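Local coordinates for protein dipeptide Epimerase (Enterococcus faecalis V583, PDB 3JVA) that belongs to the mandelate racemase/muconate lactonizing enzyme family, pairing an enolase-type N-terminal domain with a barrel domain that binds a magnesium ion, at residues 4-9 with 32-37; 64-69 with 99-104; 153-158 with 336-341; 129-134 with 340-345; 135-140 with 170-175. All blocks are in the same frame, centred on the assembly; numbering follows the deposited sequence.

Contact 1: residues 4-9 with 32-37; sequences KQVHVR and AIVEIE
Glu37 O is gripped by two backbone donors at once: Lys4 N, 2.7 Å away and lying in the carbonyl plane, and Gln5 N, which comes in longer and tilted from that plane. Two residues facing one across the strand pair make a classic beta bulge. From there on the antiparallel register is regular, with Gln5-Glu37, His7-Glu35 and Arg9-Ile33 as hydrogen-bonded pairs; Glu35 N, for instance, reaches His7 O at 2.8 Å. The strands belong to the antiparallel sheet of the enolase-type N-terminal domain. Val6, Val8, Val34 and Ile36 line the sheet face that helices 59-73 and 96-114 cover. There Val34 wedges between two neighbours, its CG1 3.6 Å from Val6 CG1 and its CG2 3.8 Å from Val8 CG2. The other face is more polar. The His7 ring turns its edge to Glu37, with CE1 3.4 Å from OE1 in the ring plane, while ring and carboxylate are inclined by 53°. Arg9 starts with CG between its backbone N and carbonyl carbon (chi1 73°), then runs extended beside Ile33, whose CD1 lies over one guanidinium face, 3.5 Å from Arg9 NH2.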
# COMPACT_ATOMS: atom_id res chain seq x y z
N LYS B 4 4.75 14.90 -50.98
CA LYS B 4 4.39 15.99 -51.88
C LYS B 4 2.96 16.44 -51.63
O LYS B 4 2.67 17.64 -51.56
CB LYS B 4 4.53 15.56 -53.34
CG LYS B 4 4.11 16.64 -54.33
CD LYS B 4 4.26 16.19 -55.77
CE LYS B 4 3.84 17.30 -56.72
NZ LYS B 4 4.02 16.91 -58.15
N GLN B 5 2.06 15.48 -51.48
CA GLN B 5 0.67 15.81 -51.25
C GLN B 5 -0.04 14.66 -50.57
O GLN B 5 0.39 13.51 -50.64
CB GLN B 5 -0.01 16.13 -52.59
CG GLN B 5 -1.44 16.64 -52.48
CD GLN B 5 -1.56 17.87 -51.60
OE1 GLN B 5 -1.72 17.76 -50.39
NE2 GLN B 5 -1.47 19.05 -52.21
N VAL B 6 -1.13 14.99 -49.88
CA VAL B 6 -1.94 14.01 -49.18
C VAL B 6 -3.36 14.13 -49.72
O VAL B 6 -3.99 15.17 -49.60
CB VAL B 6 -1.95 14.29 -47.66
CG1 VAL B 6 -2.88 13.31 -46.95
CG2 VAL B 6 -0.53 14.17 -47.10
N HIS B 7 -3.86 13.05 -50.32
CA HIS B 7 -5.20 13.04 -50.89
C HIS B 7 -6.12 12.16 -50.04
O HIS B 7 -5.71 11.10 -49.59
CB HIS B 7 -5.15 12.47 -52.31
CG HIS B 7 -4.10 13.09 -53.17
ND1 HIS B 7 -2.97 12.40 -53.58
CD2 HIS B 7 -3.98 14.33 -53.69
CE1 HIS B 7 -2.21 13.20 -54.31
NE2 HIS B 7 -2.80 14.38 -54.39
N VAL B 8 -7.35 12.62 -49.81
CA VAL B 8 -8.29 11.82 -49.03
C VAL B 8 -9.64 11.72 -49.72
O VAL B 8 -10.09 12.67 -50.36
CB VAL B 8 -8.50 12.39 -47.60
CG1 VAL B 8 -9.22 13.72 -47.65
CG2 VAL B 8 -9.30 11.38 -46.75
N ARG B 9 -10.28 10.56 -49.60
CA ARG B 9 -11.58 10.34 -50.21
C ARG B 9 -12.45 9.55 -49.24
O ARG B 9 -11.95 8.94 -48.30
CB ARG B 9 -11.44 9.56 -51.52
CG ARG B 9 -11.09 8.07 -51.38
CD ARG B 9 -11.03 7.41 -52.76
NE ARG B 9 -10.80 5.96 -52.78
CZ ARG B 9 -11.74 5.03 -52.59
NH1 ARG B 9 -12.99 5.39 -52.35
NH2 ARG B 9 -11.43 3.74 -52.71
N ALA B 32 -12.61 6.58 -44.45
CA ALA B 32 -11.79 7.55 -45.15
C ALA B 32 -10.58 6.80 -45.69
O ALA B 32 -9.98 6.00 -44.98
CB ALA B 32 -11.34 8.65 -44.17
N ILE B 33 -10.26 7.03 -46.96
CA ILE B 33 -9.10 6.39 -47.55
C ILE B 33 -8.14 7.49 -47.98
O ILE B 33 -8.53 8.44 -48.66
CB ILE B 33 -9.47 5.51 -48.77
CG1 ILE B 33 -10.22 4.26 -48.29
CG2 ILE B 33 -8.21 5.10 -49.53
CD1 ILE B 33 -10.59 3.28 -49.39
N VAL B 34 -6.89 7.37 -47.55
CA VAL B 34 -5.87 8.36 -47.85
C VAL B 34 -4.80 7.81 -48.77
O VAL B 34 -4.47 6.62 -48.74
CB VAL B 34 -5.18 8.87 -46.56
CG1 VAL B 34 -4.13 9.93 -46.91
CG2 VAL B 34 -6.21 9.45 -45.61
N GLU B 35 -4.27 8.69 -49.61
CA GLU B 35 -3.21 8.33 -50.52
C GLU B 35 -2.16 9.40 -50.34
O GLU B 35 -2.41 10.58 -50.62
CB GLU B 35 -3.71 8.31 -51.97
CG GLU B 35 -4.76 7.24 -52.24
CD GLU B 35 -5.25 7.25 -53.67
OE1 GLU B 35 -4.40 7.22 -54.59
OE2 GLU B 35 -6.48 7.29 -53.88
N ILE B 36 -0.99 9.02 -49.82
CA ILE B 36 0.09 9.96 -49.63
C ILE B 36 1.04 9.81 -50.81
O ILE B 36 1.55 8.71 -51.06
CB ILE B 36 0.85 9.70 -48.31
CG1 ILE B 36 -0.11 9.89 -47.13
CG2 ILE B 36 2.03 10.66 -48.19
CD1 ILE B 36 0.57 9.82 -45.77
N GLU B 37 1.24 10.90 -51.54
CA GLU B 37 2.12 10.89 -52.70
C GLU B 37 3.44 11.56 -52.35
O GLU B 37 3.45 12.64 -51.77
CB GLU B 37 1.45 11.62 -53.86
CG GLU B 37 2.40 11.99 -55.00
CD GLU B 37 1.71 12.75 -56.12
OE1 GLU B 37 0.84 13.59 -55.84
OE2 GLU B 37 2.06 12.51 -57.30

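Contact 2: residues 64-69 with 99-104; sequences ETIELF and KAAIDI
Phe69 reaches from helix 59-73 to Lys99 and Ile102 on helix 96-114, part of the helical layer packed on the antiparallel sheet of the enolase-type N-terminal domain. The short helical segments run 45° apart in direction, with axes 9.7 Å from each other at closest approach, and no hydrogen bond joins them. Followed outward, Phe69 first meets Ile102: its CB lies 3.9 Å from Ile102 CG1, and the ring atom CD2 stays near the same methylene. A chi1 of -68°, which sets CG opposite the carbonyl carbon, sends the ring on toward Lys99. There CE2 comes to 3.5 Å from Lys99 CG, and CZ, at the far end, rests against the same carbon and against CE further along the extended lysine chain. Lys99 N lies at the ring edge, in its plane. Thr65 CG2, from the preceding turn of the phenylalanine's own helix, covers one face, so the ring is bounded from both helices. Lys99 uses its aliphatic part here, while its NZ goes on to a salt bridge with Asp89. Met88 and Ile91 of helix 81-91 also touch the ring. One turn before Phe69, Ile66 bridges toward the sheet, packing on Val8 and Val34. Its tip completes the interface between the two helices: CD1 sits 3.6 Å from Ala101 CB.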
# COMPACT_ATOMS: atom_id res chain seq x y z
N GLU B 64 -12.16 15.67 -41.99
CA GLU B 64 -11.66 17.00 -41.69
C GLU B 64 -10.28 16.97 -41.05
O GLU B 64 -9.38 17.72 -41.43
CB GLU B 64 -12.64 17.75 -40.77
CG GLU B 64 -12.09 19.07 -40.22
CD GLU B 64 -13.13 19.95 -39.53
OE1 GLU B 64 -14.07 19.41 -38.92
OE2 GLU B 64 -13.00 21.19 -39.60
N THR B 65 -10.10 16.09 -40.07
CA THR B 65 -8.82 15.98 -39.39
C THR B 65 -7.71 15.51 -40.32
O THR B 65 -6.61 16.04 -40.30
CB THR B 65 -8.91 15.04 -38.17
OG1 THR B 65 -9.92 15.52 -37.27
CG2 THR B 65 -7.57 14.96 -37.44
N ILE B 66 -8.01 14.52 -41.16
CA ILE B 66 -7.00 14.03 -42.09
C ILE B 66 -6.50 15.15 -42.99
O ILE B 66 -5.30 15.25 -43.27
CB ILE B 66 -7.54 12.87 -42.95
CG1 ILE B 66 -7.78 11.64 -42.07
CG2 ILE B 66 -6.54 12.53 -44.07
CD1 ILE B 66 -8.39 10.47 -42.79
N GLU B 67 -7.41 16.01 -43.44
CA GLU B 67 -7.04 17.13 -44.30
C GLU B 67 -6.08 18.06 -43.57
O GLU B 67 -5.12 18.58 -44.16
CB GLU B 67 -8.30 17.90 -44.72
CG GLU B 67 -9.26 17.10 -45.57
CD GLU B 67 -8.92 17.13 -47.05
OE1 GLU B 67 -7.75 16.85 -47.41
OE2 GLU B 67 -9.83 17.44 -47.86
N LEU B 68 -6.34 18.28 -42.28
CA LEU B 68 -5.48 19.15 -41.48
C LEU B 68 -4.10 18.50 -41.35
O LEU B 68 -3.08 19.17 -41.54
CB LEU B 68 -6.09 19.38 -40.09
CG LEU B 68 -7.35 20.25 -40.01
CD1 LEU B 68 -7.88 20.26 -38.58
CD2 LEU B 68 -7.03 21.67 -40.48
N PHE B 69 -4.07 17.21 -41.02
CA PHE B 69 -2.80 16.48 -40.89
C PHE B 69 -2.02 16.50 -42.21
O PHE B 69 -0.81 16.74 -42.22
CB PHE B 69 -3.04 15.00 -40.54
CG PHE B 69 -3.60 14.76 -39.16
CD1 PHE B 69 -3.52 15.73 -38.16
CD2 PHE B 69 -4.14 13.52 -38.84
CE1 PHE B 69 -3.96 15.46 -36.86
CE2 PHE B 69 -4.59 13.23 -37.55
CZ PHE B 69 -4.50 14.21 -36.55
N LYS B 99 -5.42 9.65 -37.36
CA LYS B 99 -4.00 9.39 -37.18
C LYS B 99 -3.60 8.04 -37.78
O LYS B 99 -2.52 7.91 -38.37
CB LYS B 99 -3.63 9.45 -35.70
CG LYS B 99 -3.85 10.84 -35.11
CD LYS B 99 -3.46 10.95 -33.64
CE LYS B 99 -3.76 12.36 -33.13
NZ LYS B 99 -3.45 12.54 -31.68
N ALA B 100 -4.46 7.05 -37.65
CA ALA B 100 -4.16 5.73 -38.22
C ALA B 100 -4.09 5.82 -39.74
O ALA B 100 -3.24 5.18 -40.37
CB ALA B 100 -5.24 4.73 -37.81
N ALA B 101 -4.98 6.60 -40.34
CA ALA B 101 -5.00 6.73 -41.80
C ALA B 101 -3.66 7.26 -42.31
O ALA B 101 -3.09 6.71 -43.25
CB ALA B 101 -6.15 7.65 -42.22
N ILE B 102 -3.15 8.30 -41.67
CA ILE B 102 -1.87 8.88 -42.07
C ILE B 102 -0.72 7.91 -41.78
O ILE B 102 0.16 7.70 -42.61
CB ILE B 102 -1.57 10.19 -41.31
CG1 ILE B 102 -2.56 11.29 -41.73
CG2 ILE B 102 -0.13 10.62 -41.56
CD1 ILE B 102 -2.46 11.70 -43.20
N ASP B 103 -0.73 7.34 -40.58
CA ASP B 103 0.34 6.42 -40.19
C ASP B 103 0.44 5.21 -41.12
O ASP B 103 1.52 4.88 -41.59
CB ASP B 103 0.13 5.96 -38.75
CG ASP B 103 -0.30 4.52 -38.67
OD1 ASP B 103 -1.53 4.27 -38.66
OD2 ASP B 103 0.58 3.64 -38.66
N ILE B 104 -0.68 4.54 -41.36
CA ILE B 104 -0.67 3.36 -42.24
C ILE B 104 -0.09 3.71 -43.62
O ILE B 104 0.76 2.98 -44.14
CB ILE B 104 -2.09 2.78 -42.38
CG1 ILE B 104 -2.53 2.18 -41.04
CG2 ILE B 104 -2.11 1.71 -43.49
CD1 ILE B 104 -4.02 1.83 -40.97

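Contact 3: residues 153-158 with 336-341; sequences LGFDTL and LEAKPL
Pro340 lies across one face of the Phe155 ring, with its CD 4.0 Å from the ring centroid and just 7° off the normal, a CH-pi contact. The phenylalanine presents that face because its CG points away from the carbonyl carbon, next to the backbone N (chi1 -73°), and chi2 of -80° turns the ring broadside to the incoming chain. The overlap extends along the backbone as well: Pro340 N sits above the ring toward its rim, Phe155 CZ is 3.4 Å from Lys339 C, and CD1 is 3.6 Å from Pro340 CB. Pro340 is also hemmed in by the turn before the phenylalanine, where its CG comes 3.5 Å from Gly154 O and its CD lies near Leu153 O. Gly154 ends helix 140-152 in a Schellman motif, and its positive phi swings the chain round into strand 157-161 of the barrel. Leu153, whose first torsion lies away from the staggered positions, brings CD2 to 3.9 Å from Ala338 CB. Where the strand begins, Thr157 OG1 donates to Asp156 OD2, approaching from above the carboxylate plane. Ile133 and Lys150 also touch the Phe155 side chain. With no hydrogen bond between 153-158 and 336-341, the contact rests on apolar packing and a weak CH-pi attraction, which depend on close fit and little on direction.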
# COMPACT_ATOMS: atom_id res chain seq x y z
N LEU B 153 -14.96 -23.96 -44.34
CA LEU B 153 -14.08 -23.03 -45.04
C LEU B 153 -12.67 -23.08 -44.45
O LEU B 153 -11.73 -22.49 -45.00
CB LEU B 153 -14.65 -21.61 -44.93
CG LEU B 153 -15.25 -20.94 -46.18
CD1 LEU B 153 -15.96 -21.95 -47.06
CD2 LEU B 153 -16.19 -19.83 -45.74
N GLY B 154 -12.52 -23.79 -43.33
CA GLY B 154 -11.20 -23.92 -42.72
C GLY B 154 -11.00 -23.16 -41.41
O GLY B 154 -9.98 -23.32 -40.75
N PHE B 155 -11.96 -22.32 -41.04
CA PHE B 155 -11.83 -21.56 -39.80
C PHE B 155 -11.81 -22.49 -38.59
O PHE B 155 -12.59 -23.43 -38.50
CB PHE B 155 -12.98 -20.56 -39.69
CG PHE B 155 -12.85 -19.40 -40.63
CD1 PHE B 155 -12.01 -18.34 -40.32
CD2 PHE B 155 -13.52 -19.39 -41.84
CE1 PHE B 155 -11.83 -17.28 -41.21
CE2 PHE B 155 -13.35 -18.34 -42.75
CZ PHE B 155 -12.50 -17.29 -42.43
N ASP B 156 -10.90 -22.22 -37.66
CA ASP B 156 -10.79 -23.03 -36.45
C ASP B 156 -11.17 -22.21 -35.22
O ASP B 156 -11.15 -22.71 -34.10
CB ASP B 156 -9.36 -23.56 -36.31
CG ASP B 156 -8.33 -22.45 -36.14
OD1 ASP B 156 -7.11 -22.76 -36.17
OD2 ASP B 156 -8.73 -21.28 -35.97
N THR B 157 -11.53 -20.95 -35.44
CA THR B 157 -11.91 -20.05 -34.35
C THR B 157 -13.09 -19.17 -34.76
O THR B 157 -13.04 -18.48 -35.79
CB THR B 157 -10.73 -19.16 -33.93
OG1 THR B 157 -9.59 -19.98 -33.63
CG2 THR B 157 -11.08 -18.33 -32.70
N LEU B 158 -14.14 -19.21 -33.96
CA LEU B 158 -15.34 -18.43 -34.23
C LEU B 158 -15.53 -17.42 -33.10
O LEU B 158 -15.25 -17.71 -31.94
CB LEU B 158 -16.57 -19.34 -34.31
CG LEU B 158 -16.46 -20.50 -35.29
CD1 LEU B 158 -17.67 -21.41 -35.13
CD2 LEU B 158 -16.36 -19.97 -36.72
N LEU B 336 -11.15 -10.51 -50.36
CA LEU B 336 -12.52 -10.57 -49.86
C LEU B 336 -12.88 -12.01 -49.55
O LEU B 336 -13.84 -12.27 -48.83
CB LEU B 336 -13.51 -10.05 -50.92
CG LEU B 336 -13.47 -8.59 -51.36
CD1 LEU B 336 -13.84 -7.68 -50.19
CD2 LEU B 336 -12.09 -8.26 -51.88
N GLU B 337 -12.10 -12.94 -50.10
CA GLU B 337 -12.34 -14.36 -49.90
C GLU B 337 -12.26 -14.78 -48.43
O GLU B 337 -11.27 -14.51 -47.76
CB GLU B 337 -11.32 -15.16 -50.71
CG GLU B 337 -11.57 -16.66 -50.75
CD GLU B 337 -10.50 -17.40 -51.52
OE1 GLU B 337 -9.34 -17.42 -51.05
OE2 GLU B 337 -10.81 -17.95 -52.59
N ALA B 338 -13.31 -15.43 -47.94
CA ALA B 338 -13.34 -15.87 -46.55
C ALA B 338 -12.42 -17.07 -46.37
O ALA B 338 -12.74 -18.20 -46.76
CB ALA B 338 -14.77 -16.23 -46.14
N LYS B 339 -11.25 -16.81 -45.79
CA LYS B 339 -10.23 -17.83 -45.54
C LYS B 339 -9.59 -17.49 -44.20
O LYS B 339 -9.40 -16.32 -43.88
CB LYS B 339 -9.17 -17.80 -46.64
CG LYS B 339 -8.53 -16.42 -46.85
CD LYS B 339 -7.24 -16.46 -47.66
CE LYS B 339 -6.54 -15.09 -47.67
NZ LYS B 339 -5.11 -15.14 -48.13
N PRO B 340 -9.23 -18.51 -43.40
CA PRO B 340 -8.60 -18.22 -42.11
C PRO B 340 -7.14 -17.79 -42.21
O PRO B 340 -6.67 -17.00 -41.39
CB PRO B 340 -8.77 -19.53 -41.34
CG PRO B 340 -8.68 -20.56 -42.45
CD PRO B 340 -9.55 -19.94 -43.53
N LEU B 341 -6.44 -18.30 -43.22
CA LEU B 341 -5.03 -17.96 -43.38
C LEU B 341 -4.79 -16.78 -44.31
O LEU B 341 -5.06 -16.84 -45.51
CB LEU B 341 -4.25 -19.18 -43.89
CG LEU B 341 -2.74 -18.97 -44.03
CD1 LEU B 341 -2.13 -18.72 -42.66
CD2 LEU B 341 -2.11 -20.18 -44.68

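Contact 4: residues 129-134 with 340-345; sequences VITDIT and PLLELG
Thr131 N donates to Pro340 O at 2.7 Å, the shortest of three backbone hydrogen bonds that join these segments. Ile130 CA adds a CA-H...O contact to the same oxygen, at 3.2 Å. Next along, Val129 and Leu342 form an antiparallel hydrogen-bonded pair and use both their N-H groups and both their carbonyls on each other: Leu342 N reaches Val129 O at 2.8 Å, and Val129 N reaches Leu342 O at 3.0 Å. The buried hydroxyl of Thr131 is served separately. It donates to Asp132 O at 2.8 Å and accepts from Leu319 N. With OG1 trans to the backbone N (chi1 177°), the methyl CG2 is left to meet Leu342 CG at 4.0 Å. Val129 lies beside Leu342, both pointing the same way, its CG1 4.0 Å from Leu342 CB. On the other face Ile130 and Leu341 cross, with CG1 of the isoleucine 4.1 Å from CD1 of the leucine. Strand 341-343, which comes late in the chain, thus pairs antiparallel with the start of strand 128-134, which further along runs beside the parallel barrel strand 157-161 and, through Asp132 and Ala317, meets strand 314-317; helix 298-310 lies against Val129 and Leu344.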
# COMPACT_ATOMS: atom_id res chain seq x y z
N VAL B 129 -0.85 -14.92 -41.18
CA VAL B 129 -1.53 -14.92 -39.89
C VAL B 129 -2.92 -15.54 -40.01
O VAL B 129 -3.61 -15.35 -41.00
CB VAL B 129 -1.61 -13.48 -39.31
CG1 VAL B 129 -2.41 -12.59 -40.24
CG2 VAL B 129 -2.22 -13.52 -37.92
N ILE B 130 -3.30 -16.30 -38.99
CA ILE B 130 -4.60 -16.95 -38.94
C ILE B 130 -5.62 -16.06 -38.25
O ILE B 130 -5.39 -15.59 -37.14
CB ILE B 130 -4.52 -18.28 -38.16
CG1 ILE B 130 -3.59 -19.25 -38.88
CG2 ILE B 130 -5.92 -18.88 -38.01
CD1 ILE B 130 -3.27 -20.50 -38.08
N THR B 131 -6.75 -15.84 -38.90
CA THR B 131 -7.79 -15.02 -38.29
C THR B 131 -9.02 -15.84 -37.98
O THR B 131 -9.26 -16.89 -38.58
CB THR B 131 -8.22 -13.86 -39.21
OG1 THR B 131 -9.29 -13.14 -38.57
CG2 THR B 131 -8.72 -14.38 -40.56
N ASP B 132 -9.80 -15.37 -37.01
CA ASP B 132 -11.05 -16.03 -36.68
C ASP B 132 -12.05 -15.35 -37.60
O ASP B 132 -11.67 -14.57 -38.48
CB ASP B 132 -11.46 -15.77 -35.22
CG ASP B 132 -11.67 -14.28 -34.91
OD1 ASP B 132 -12.12 -13.52 -35.81
OD2 ASP B 132 -11.43 -13.87 -33.76
N ILE B 133 -13.32 -15.66 -37.42
CA ILE B 133 -14.36 -15.01 -38.19
C ILE B 133 -15.53 -14.84 -37.24
O ILE B 133 -15.85 -15.75 -36.45
CB ILE B 133 -14.79 -15.82 -39.44
CG1 ILE B 133 -15.79 -14.99 -40.26
CG2 ILE B 133 -15.41 -17.15 -39.04
CD1 ILE B 133 -16.06 -15.55 -41.65
N THR B 134 -16.14 -13.66 -37.28
CA THR B 134 -17.26 -13.35 -36.41
C THR B 134 -18.59 -13.80 -37.00
O THR B 134 -18.86 -13.57 -38.17
CB THR B 134 -17.33 -11.82 -36.14
OG1 THR B 134 -16.13 -11.40 -35.47
CG2 THR B 134 -18.53 -11.48 -35.26
N PRO B 340 -9.23 -18.51 -43.40
CA PRO B 340 -8.60 -18.22 -42.11
C PRO B 340 -7.14 -17.79 -42.21
O PRO B 340 -6.67 -17.00 -41.39
CB PRO B 340 -8.77 -19.53 -41.34
CG PRO B 340 -8.68 -20.56 -42.45
CD PRO B 340 -9.55 -19.94 -43.53
N LEU B 341 -6.44 -18.30 -43.22
CA LEU B 341 -5.03 -17.96 -43.38
C LEU B 341 -4.79 -16.78 -44.31
O LEU B 341 -5.06 -16.84 -45.51
CB LEU B 341 -4.25 -19.18 -43.89
CG LEU B 341 -2.74 -18.97 -44.03
CD1 LEU B 341 -2.13 -18.72 -42.66
CD2 LEU B 341 -2.11 -20.18 -44.68
N LEU B 342 -4.29 -15.69 -43.74
CA LEU B 342 -4.00 -14.50 -44.52
C LEU B 342 -2.51 -14.54 -44.85
O LEU B 342 -1.66 -14.29 -43.99
CB LEU B 342 -4.35 -13.25 -43.70
CG LEU B 342 -5.73 -13.26 -43.03
CD1 LEU B 342 -5.94 -11.96 -42.26
CD2 LEU B 342 -6.82 -13.45 -44.07
N GLU B 343 -2.20 -14.89 -46.10
CA GLU B 343 -0.81 -14.96 -46.54
C GLU B 343 -0.50 -13.60 -47.17
O GLU B 343 -1.18 -13.18 -48.10
CB GLU B 343 -0.64 -16.08 -47.56
CG GLU B 343 -1.15 -17.42 -47.05
CD GLU B 343 -0.87 -18.56 -48.00
OE1 GLU B 343 0.32 -18.92 -48.16
OE2 GLU B 343 -1.83 -19.10 -48.58
N LEU B 344 0.53 -12.94 -46.65
CA LEU B 344 0.87 -11.59 -47.11
C LEU B 344 1.64 -11.39 -48.42
O LEU B 344 1.55 -10.32 -49.02
CB LEU B 344 1.56 -10.86 -45.96
CG LEU B 344 0.66 -10.87 -44.71
CD1 LEU B 344 1.36 -10.21 -43.54
CD2 LEU B 344 -0.64 -10.15 -45.03
N GLY B 345 2.39 -12.39 -48.86
CA GLY B 345 3.11 -12.24 -50.11
C GLY B 345 4.34 -11.36 -50.04
O GLY B 345 4.69 -10.83 -48.98

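Contact 5: residues 135-140 with 170-175; sequences LGIDEP and IARVKA
Ile137 puts its CG2 methyl squarely over the centre of the Arg172 guanidinium, 3.4 Å from CZ, and the two side chains cross at about a right angle. At the edge of the same group, Arg172 NE donates to Asp138 O at 3.0 Å, with an N-H...O angle of 151° and the oxygen tilted somewhat from the guanidinium plane. Face and edge are therefore both engaged, which limits rotation of the group. The arginine gets there with CG swung to the backbone N side (chi1 -70°) and a chain extended from CG to NE. The apolar half of the close packing is Pro140, at the start of helix 140-152. Its CG lies 3.8 Å from Ala171 CB, and its CB 3.7 Å from Ala175 CB; the small alanines let the proline sit close to helix 166-180. The acidic side is looser. Glu139, the N-cap residue, is exposed, and its OE2 stays 5.3 Å from Arg172 NH2, so any attraction there is probably long-range. Asp138 turns away from the helix, and its OD2 instead accepts from Glu139 N at 2.7 Å. Arg172 NH1 has a weak further bond to Thr164. The loop 135-140 leaves barrel strand 128-134 and leads into helix 140-152, and here it rests on helix 166-180, the next helix along; strand 157-161 lies between these helices in sequence and touches Ile137 through Lys161.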
# COMPACT_ATOMS: atom_id res chain seq x y z
N LEU B 135 -19.41 -14.47 -36.19
CA LEU B 135 -20.71 -14.92 -36.65
C LEU B 135 -21.72 -13.85 -36.24
O LEU B 135 -21.77 -13.46 -35.08
CB LEU B 135 -21.09 -16.25 -35.99
CG LEU B 135 -20.17 -17.46 -36.24
CD1 LEU B 135 -20.72 -18.65 -35.48
CD2 LEU B 135 -20.10 -17.77 -37.74
N GLY B 136 -22.50 -13.38 -37.20
CA GLY B 136 -23.48 -12.36 -36.90
C GLY B 136 -24.56 -12.88 -35.96
O GLY B 136 -24.95 -14.04 -36.06
N ILE B 137 -25.03 -12.04 -35.05
CA ILE B 137 -26.05 -12.45 -34.11
C ILE B 137 -27.33 -12.83 -34.85
O ILE B 137 -27.77 -12.13 -35.76
CB ILE B 137 -26.34 -11.33 -33.08
CG1 ILE B 137 -25.11 -11.17 -32.17
CG2 ILE B 137 -27.56 -11.67 -32.23
CD1 ILE B 137 -24.71 -12.44 -31.43
N ASP B 138 -27.92 -13.95 -34.45
CA ASP B 138 -29.15 -14.43 -35.08
C ASP B 138 -29.67 -15.57 -34.21
O ASP B 138 -29.11 -15.85 -33.15
CB ASP B 138 -28.82 -14.92 -36.49
CG ASP B 138 -30.02 -14.86 -37.43
OD1 ASP B 138 -29.81 -14.70 -38.65
OD2 ASP B 138 -31.17 -14.98 -36.95
N GLU B 139 -30.75 -16.22 -34.64
CA GLU B 139 -31.29 -17.33 -33.87
C GLU B 139 -30.23 -18.41 -33.74
O GLU B 139 -29.40 -18.58 -34.63
CB GLU B 139 -32.54 -17.90 -34.56
CG GLU B 139 -33.72 -16.94 -34.57
CD GLU B 139 -34.06 -16.42 -33.18
OE1 GLU B 139 -34.30 -17.24 -32.27
OE2 GLU B 139 -34.09 -15.18 -33.00
N PRO B 140 -30.23 -19.15 -32.62
CA PRO B 140 -29.24 -20.21 -32.38
C PRO B 140 -29.03 -21.14 -33.58
O PRO B 140 -27.89 -21.36 -34.01
CB PRO B 140 -29.82 -20.95 -31.18
CG PRO B 140 -30.46 -19.83 -30.40
CD PRO B 140 -31.17 -19.04 -31.49
N ILE B 170 -26.46 -18.15 -23.90
CA ILE B 170 -26.27 -19.58 -23.71
C ILE B 170 -26.86 -20.41 -24.85
O ILE B 170 -26.23 -21.36 -25.31
CB ILE B 170 -26.88 -20.03 -22.36
CG1 ILE B 170 -26.04 -19.46 -21.21
CG2 ILE B 170 -26.93 -21.56 -22.28
CD1 ILE B 170 -26.58 -19.77 -19.83
N ALA B 171 -28.05 -20.04 -25.29
CA ALA B 171 -28.72 -20.76 -26.37
C ALA B 171 -27.88 -20.77 -27.65
O ALA B 171 -27.74 -21.80 -28.31
CB ALA B 171 -30.08 -20.13 -26.65
N ARG B 172 -27.32 -19.62 -27.99
CA ARG B 172 -26.49 -19.50 -29.18
C ARG B 172 -25.19 -20.28 -29.04
O ARG B 172 -24.81 -21.02 -29.94
CB ARG B 172 -26.18 -18.02 -29.46
CG ARG B 172 -27.39 -17.24 -29.94
CD ARG B 172 -27.13 -15.74 -29.97
NE ARG B 172 -28.32 -15.03 -30.42
CZ ARG B 172 -28.76 -13.89 -29.90
NH1 ARG B 172 -28.10 -13.31 -28.90
NH2 ARG B 172 -29.86 -13.31 -30.38
N VAL B 173 -24.51 -20.12 -27.91
CA VAL B 173 -23.26 -20.82 -27.69
C VAL B 173 -23.49 -22.33 -27.70
O VAL B 173 -22.70 -23.09 -28.27
CB VAL B 173 -22.60 -20.40 -26.36
CG1 VAL B 173 -21.40 -21.27 -26.06
CG2 VAL B 173 -22.18 -18.93 -26.44
N LYS B 174 -24.57 -22.77 -27.06
CA LYS B 174 -24.91 -24.18 -27.01
C LYS B 174 -25.09 -24.77 -28.41
O LYS B 174 -24.52 -25.81 -28.73
CB LYS B 174 -26.20 -24.37 -26.21
CG LYS B 174 -26.72 -25.80 -26.21
CD LYS B 174 -28.07 -25.90 -25.51
CE LYS B 174 -27.96 -25.54 -24.04
NZ LYS B 174 -29.27 -25.68 -23.33
N ALA B 175 -25.89 -24.09 -29.23
CA ALA B 175 -26.15 -24.53 -30.60
C ALA B 175 -24.88 -24.59 -31.43
O ALA B 175 -24.63 -25.56 -32.15
CB ALA B 175 -27.17 -23.60 -31.26

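Contacts 1 and 2 come first along the chain and share the N-terminal domain: their centres are 9 Å apart, and Val34 of the sheet packs directly on Ile66 of the helical layer. Contacts 3, 4 and 5 belong to the barrel part. Contacts 3 and 4, 7 Å apart between centres, share Pro340 and Leu341 and reach neighbouring strands 157-161 and 128-134, so the late segment 336-345 is tied back to the barrel's beginning. Contact 5 is nested within the loop closed by contact 4, and its segment 135-140 directly follows 129-134. It lies 41 Å from contact 1, centre to centre, across the chain's centre, marking the two-domain build of the subunit.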